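Local coordinates for protein ApaG (Shewanella oneidensis, PDB 1TZA) that is of unknown biochemical function but belongs to the ApaG family, whose domain is grouped with immunoglobulin-like E-set beta-sandwiches, at residues G40-K45 and M102-G107; R49-T54 and G94-T99. All coordinates share one frame; numbering follows the deposited sequence.

Interaction 1 (G40-K45 and M102-G107); sequences GEQAAK and MVSESG
Gln42 reaches across to the turn that follows strand 93-104, and its terminal amide settles against Glu105 and Ser106. The chain is fully extended (CG anti to the backbone N, chi1 167°), which lays Gln42 CG 3.5 Å from Glu105 CB. The Gln42 and Glu105 side chains run at a slant to each other, with amide and carboxylate planes 31° apart. Gln42 NE2 also lies 2.8 Å from Ser106 N; as both are donors, no bond can be assigned and the amide's rotation is doubtful. With an alanine here, the turn would probably lose the aliphatic and amide cover now lying along Glu105 CB and Ser106 CB.

Beyond Gln42 the side chains separate onto two faces. Val103 CG1 packs alongside Lys45 CB at 3.6 Å, while the rest of the lysine stretches away, fully extended. On the other face, selenomethionine Met102 bends at chi2 and chi3 and brings its CE back to 3.7 Å from Ala44 CB; Ile8 of strand 8-19 touches both residues. Backbone evidence for the pairing is direct: Lys45 N donates to Val103 O at 2.8 Å with an N-H...O angle of 173°, and Val103 N returns to Lys45 O at 2.9 Å. Glu105 N reaches Ala43 O at 3.2 Å, past the last bridge.

Ser104 OG and Ser106 OG share a hydrogen bond of 2.7 Å, either of them possibly the donor, tying together the type I turn from Ser104 to Gly107. The whole is an antiparallel pair, Ala44 facing Ser104 and Lys45 facing Val103, at one end of a sheet in what is consistent with an immunoglobulin-like beta-sandwich, just where strand 93-104 turns toward strand 109-120.

Interaction 2 (R49-T54 and G94-T99); sequences RHWIIT and GIMYGT
Trp51 and Met96 meet on the inner face of an antiparallel strand pair, 49-54 with 94-99, in the five-stranded sheet of the ApaG beta-sandwich. The selenomethionine sets CE over one face of the indole, 3.7 Å from the six-membered ring's centroid and 21° off its normal. SE stands above the same ring at 5.2 Å, a Met-aromatic contact at a distance. The bend at Met96 chi3 turns CE toward the indole, and Ile53 runs beside the selenomethionine, pointing the same way, with CG1 3.8 Å from Met96 CG. At the edge of the indole, near its plane, lies Tyr97 O.

The opposite face carries a second pairing, in which Ile52 covers the Tyr97 ring: CB lies above it, 17° off the normal, and CG2 comes within 3.4 Å of CZ. The tyrosine's chi1 of 72°, with CG between backbone N and carbonyl carbon, swings the ring back across the isoleucine.

These side chains are positioned by the backbones, whose local axes approach to 4.7 Å. Six hydrogen bonds, two for each of the pairs His50-Thr99, Ile52-Tyr97 and Thr54-Ile95, fix the register, and Trp51-Gly98 and Ile53-Met96 form the non-hydrogen-bonded pairs between them.

Farther out, Tyr32 of strand 28-38 touches both Trp51, ring against ring, and Met96, while Thr87 of strand 79-89 meets Met96 and Ile53, so the inner face packs on the other sheet. Arg49 leads away from the strand pair: its NE forms a salt bridge with Glu18 of the second subunit. Opposite Trp51, a side chain on Gly98 would run into His50 O; as glycine, its CA approaches that oxygen to 3.1 Å in a CA-H...O contact.

How the interactions relate
From the N terminus the chain lays down strands 8-19 and 28-38 of the three-stranded sheet, then passes residues 40-45 into strand 44-55, which also carries residues 49-54. Strands 60-66 and 74-75 follow beside it, and strand 79-89 returns to the first sheet. Residues 94-99 close interaction 2, a loop with 39 residues between its segments; farther along, residues 102-107 close interaction 1, with 56 between. Because the strands are antiparallel, interaction 2 nests inside interaction 1. Interaction 1 joins the start of strand 44-55 to the end of strand 93-104, interaction 2 the later part of the first to the early part of the second, with centres about 23 Å apart; strand 109-120 then completes the sheet.

Interaction 1 (G40-K45 and M102-G107)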
# COMPACT_ATOMS: atom_id res chain seq x y z
N GLY A 40 18.31 4.96 22.96
CA GLY A 40 19.00 6.05 23.64
C GLY A 40 18.40 6.38 24.99
O GLY A 40 17.36 5.86 25.37
N GLU A 41 19.06 7.27 25.73
CA GLU A 41 18.58 7.67 27.04
C GLU A 41 17.86 9.00 26.91
O GLU A 41 17.54 9.65 27.90
CB GLU A 41 19.76 7.81 28.02
CG GLU A 41 20.33 9.23 28.14
CD GLU A 41 21.00 9.75 26.87
OE1 GLU A 41 21.42 10.92 26.87
OE2 GLU A 41 21.11 8.99 25.88
N GLN A 42 17.59 9.39 25.67
CA GLN A 42 16.95 10.66 25.38
C GLN A 42 16.01 10.52 24.18
O GLN A 42 16.24 9.70 23.30
CB GLN A 42 18.05 11.68 25.11
CG GLN A 42 17.65 13.00 24.49
CD GLN A 42 18.87 13.90 24.32
OE1 GLN A 42 19.95 13.43 23.92
NE2 GLN A 42 18.72 15.18 24.63
N ALA A 43 14.94 11.31 24.16
CA ALA A 43 13.98 11.24 23.06
C ALA A 43 14.62 11.61 21.73
O ALA A 43 15.54 12.42 21.68
CB ALA A 43 12.79 12.16 23.34
N ALA A 44 14.12 11.00 20.65
CA ALA A 44 14.63 11.26 19.31
C ALA A 44 13.46 11.48 18.35
O ALA A 44 12.51 10.69 18.32
CB ALA A 44 15.49 10.09 18.83
N LYS A 45 13.54 12.55 17.57
CA LYS A 45 12.49 12.90 16.63
C LYS A 45 12.91 12.65 15.19
O LYS A 45 13.96 13.14 14.73
CB LYS A 45 12.12 14.36 16.82
CG LYS A 45 10.98 14.86 15.96
CD LYS A 45 10.74 16.33 16.27
CE LYS A 45 9.63 16.90 15.44
NZ LYS A 45 9.48 18.35 15.70
N MSE A 102 17.39 12.20 11.92
CA MSE A 102 16.92 12.33 13.30
C MSE A 102 17.45 13.58 14.00
O MSE A 102 18.49 14.13 13.62
CB MSE A 102 17.36 11.13 14.14
CG MSE A 102 17.12 9.75 13.52
SE MSE A 102 15.26 9.27 13.37
CE MSE A 102 14.69 9.59 15.21
N VAL A 103 16.73 14.03 15.02
CA VAL A 103 17.15 15.16 15.83
C VAL A 103 16.82 14.77 17.27
O VAL A 103 15.74 14.24 17.54
CB VAL A 103 16.42 16.48 15.46
CG1 VAL A 103 14.92 16.32 15.58
CG2 VAL A 103 16.91 17.62 16.36
N SER A 104 17.75 15.02 18.18
CA SER A 104 17.55 14.67 19.58
C SER A 104 16.97 15.81 20.41
O SER A 104 16.96 16.96 19.97
CB SER A 104 18.88 14.23 20.21
OG SER A 104 19.78 15.33 20.28
N GLU A 105 16.48 15.46 21.59
CA GLU A 105 15.91 16.43 22.52
C GLU A 105 16.92 17.56 22.70
O GLU A 105 16.55 18.74 22.78
CB GLU A 105 15.65 15.76 23.87
CG GLU A 105 15.00 16.65 24.91
CD GLU A 105 13.48 16.65 24.81
OE1 GLU A 105 12.87 15.58 25.02
OE2 GLU A 105 12.90 17.72 24.51
N SER A 106 18.20 17.20 22.76
CA SER A 106 19.28 18.17 22.94
C SER A 106 19.49 19.02 21.69
O SER A 106 20.34 19.92 21.69
CB SER A 106 20.59 17.46 23.31
OG SER A 106 21.09 16.67 22.25
N GLY A 107 18.73 18.74 20.63
CA GLY A 107 18.84 19.50 19.40
C GLY A 107 19.84 19.00 18.38
O GLY A 107 19.90 19.51 17.26

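Interaction 2 (R49-T54 and G94-T99)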
# COMPACT_ATOMS: atom_id res chain seq x y z
N ARG A 49 13.37 11.58 5.73
CA ARG A 49 13.68 10.25 5.24
C ARG A 49 14.30 10.43 3.87
O ARG A 49 14.05 11.42 3.19
CB ARG A 49 12.42 9.38 5.14
CG ARG A 49 11.36 9.88 4.18
CD ARG A 49 10.26 8.84 4.00
NE ARG A 49 8.93 9.44 3.84
CZ ARG A 49 8.53 10.12 2.77
NH1 ARG A 49 9.35 10.30 1.74
NH2 ARG A 49 7.32 10.64 2.74
N HIS A 50 15.13 9.47 3.49
CA HIS A 50 15.78 9.51 2.19
C HIS A 50 15.93 8.06 1.76
O HIS A 50 16.72 7.31 2.33
CB HIS A 50 17.15 10.18 2.28
CG HIS A 50 17.91 10.17 0.99
ND1 HIS A 50 17.39 10.66 -0.19
CD2 HIS A 50 19.14 9.69 0.68
CE1 HIS A 50 18.26 10.49 -1.16
NE2 HIS A 50 19.33 9.90 -0.66
N TRP A 51 15.14 7.68 0.76
CA TRP A 51 15.14 6.32 0.24
C TRP A 51 15.86 6.19 -1.09
O TRP A 51 15.98 7.15 -1.85
CB TRP A 51 13.70 5.83 0.05
CG TRP A 51 12.91 5.56 1.30
CD1 TRP A 51 11.78 6.22 1.72
CD2 TRP A 51 13.13 4.51 2.24
NE1 TRP A 51 11.28 5.63 2.85
CE2 TRP A 51 12.09 4.58 3.20
CE3 TRP A 51 14.11 3.51 2.37
CZ2 TRP A 51 12.00 3.68 4.27
CZ3 TRP A 51 14.01 2.61 3.44
CH2 TRP A 51 12.96 2.70 4.37
N ILE A 52 16.35 4.98 -1.35
CA ILE A 52 16.99 4.64 -2.61
C ILE A 52 16.32 3.32 -2.93
O ILE A 52 16.47 2.33 -2.22
CB ILE A 52 18.52 4.45 -2.47
CG1 ILE A 52 19.21 5.81 -2.31
CG2 ILE A 52 19.08 3.73 -3.69
CD1 ILE A 52 19.05 6.42 -0.94
N ILE A 53 15.55 3.32 -4.00
CA ILE A 53 14.80 2.16 -4.43
C ILE A 53 15.35 1.65 -5.76
O ILE A 53 15.46 2.42 -6.72
CB ILE A 53 13.31 2.53 -4.56
CG1 ILE A 53 12.85 3.18 -3.24
CG2 ILE A 53 12.48 1.29 -4.88
CD1 ILE A 53 11.47 3.82 -3.31
N THR A 54 15.68 0.37 -5.80
CA THR A 54 16.24 -0.25 -6.99
C THR A 54 15.47 -1.47 -7.47
O THR A 54 15.17 -2.36 -6.68
CB THR A 54 17.69 -0.67 -6.72
OG1 THR A 54 18.41 0.43 -6.16
CG2 THR A 54 18.38 -1.12 -8.00
N GLY A 94 13.38 -6.28 -5.99
CA GLY A 94 14.06 -5.01 -5.87
C GLY A 94 14.62 -4.85 -4.47
O GLY A 94 14.39 -5.70 -3.60
N ILE A 95 15.35 -3.77 -4.26
CA ILE A 95 15.97 -3.48 -2.97
C ILE A 95 15.74 -2.04 -2.51
O ILE A 95 15.65 -1.11 -3.32
CB ILE A 95 17.50 -3.72 -3.04
CG1 ILE A 95 17.78 -5.17 -3.44
CG2 ILE A 95 18.14 -3.42 -1.70
CD1 ILE A 95 17.24 -6.19 -2.48
N MSE A 96 15.65 -1.85 -1.20
CA MSE A 96 15.47 -0.53 -0.63
C MSE A 96 16.47 -0.29 0.51
O MSE A 96 16.83 -1.21 1.24
CB MSE A 96 14.04 -0.35 -0.09
CG MSE A 96 12.99 -0.03 -1.14
SE MSE A 96 11.25 0.30 -0.30
CE MSE A 96 11.48 2.16 0.28
N TYR A 97 16.92 0.95 0.65
CA TYR A 97 17.84 1.33 1.72
C TYR A 97 17.86 2.85 1.80
O TYR A 97 17.32 3.52 0.92
CB TYR A 97 19.25 0.75 1.47
CG TYR A 97 20.04 1.39 0.35
CD1 TYR A 97 20.69 2.61 0.53
CD2 TYR A 97 20.18 0.75 -0.89
CE1 TYR A 97 21.45 3.18 -0.49
CE2 TYR A 97 20.94 1.31 -1.91
CZ TYR A 97 21.57 2.53 -1.70
OH TYR A 97 22.31 3.08 -2.71
N GLY A 98 18.46 3.39 2.85
CA GLY A 98 18.52 4.84 2.99
C GLY A 98 18.78 5.29 4.42
O GLY A 98 19.41 4.58 5.20
N THR A 99 18.29 6.48 4.76
CA THR A 99 18.48 7.01 6.10
C THR A 99 17.32 7.89 6.53
O THR A 99 16.55 8.38 5.72
CB THR A 99 19.76 7.86 6.18
OG1 THR A 99 19.66 8.96 5.28
CG2 THR A 99 20.99 7.03 5.81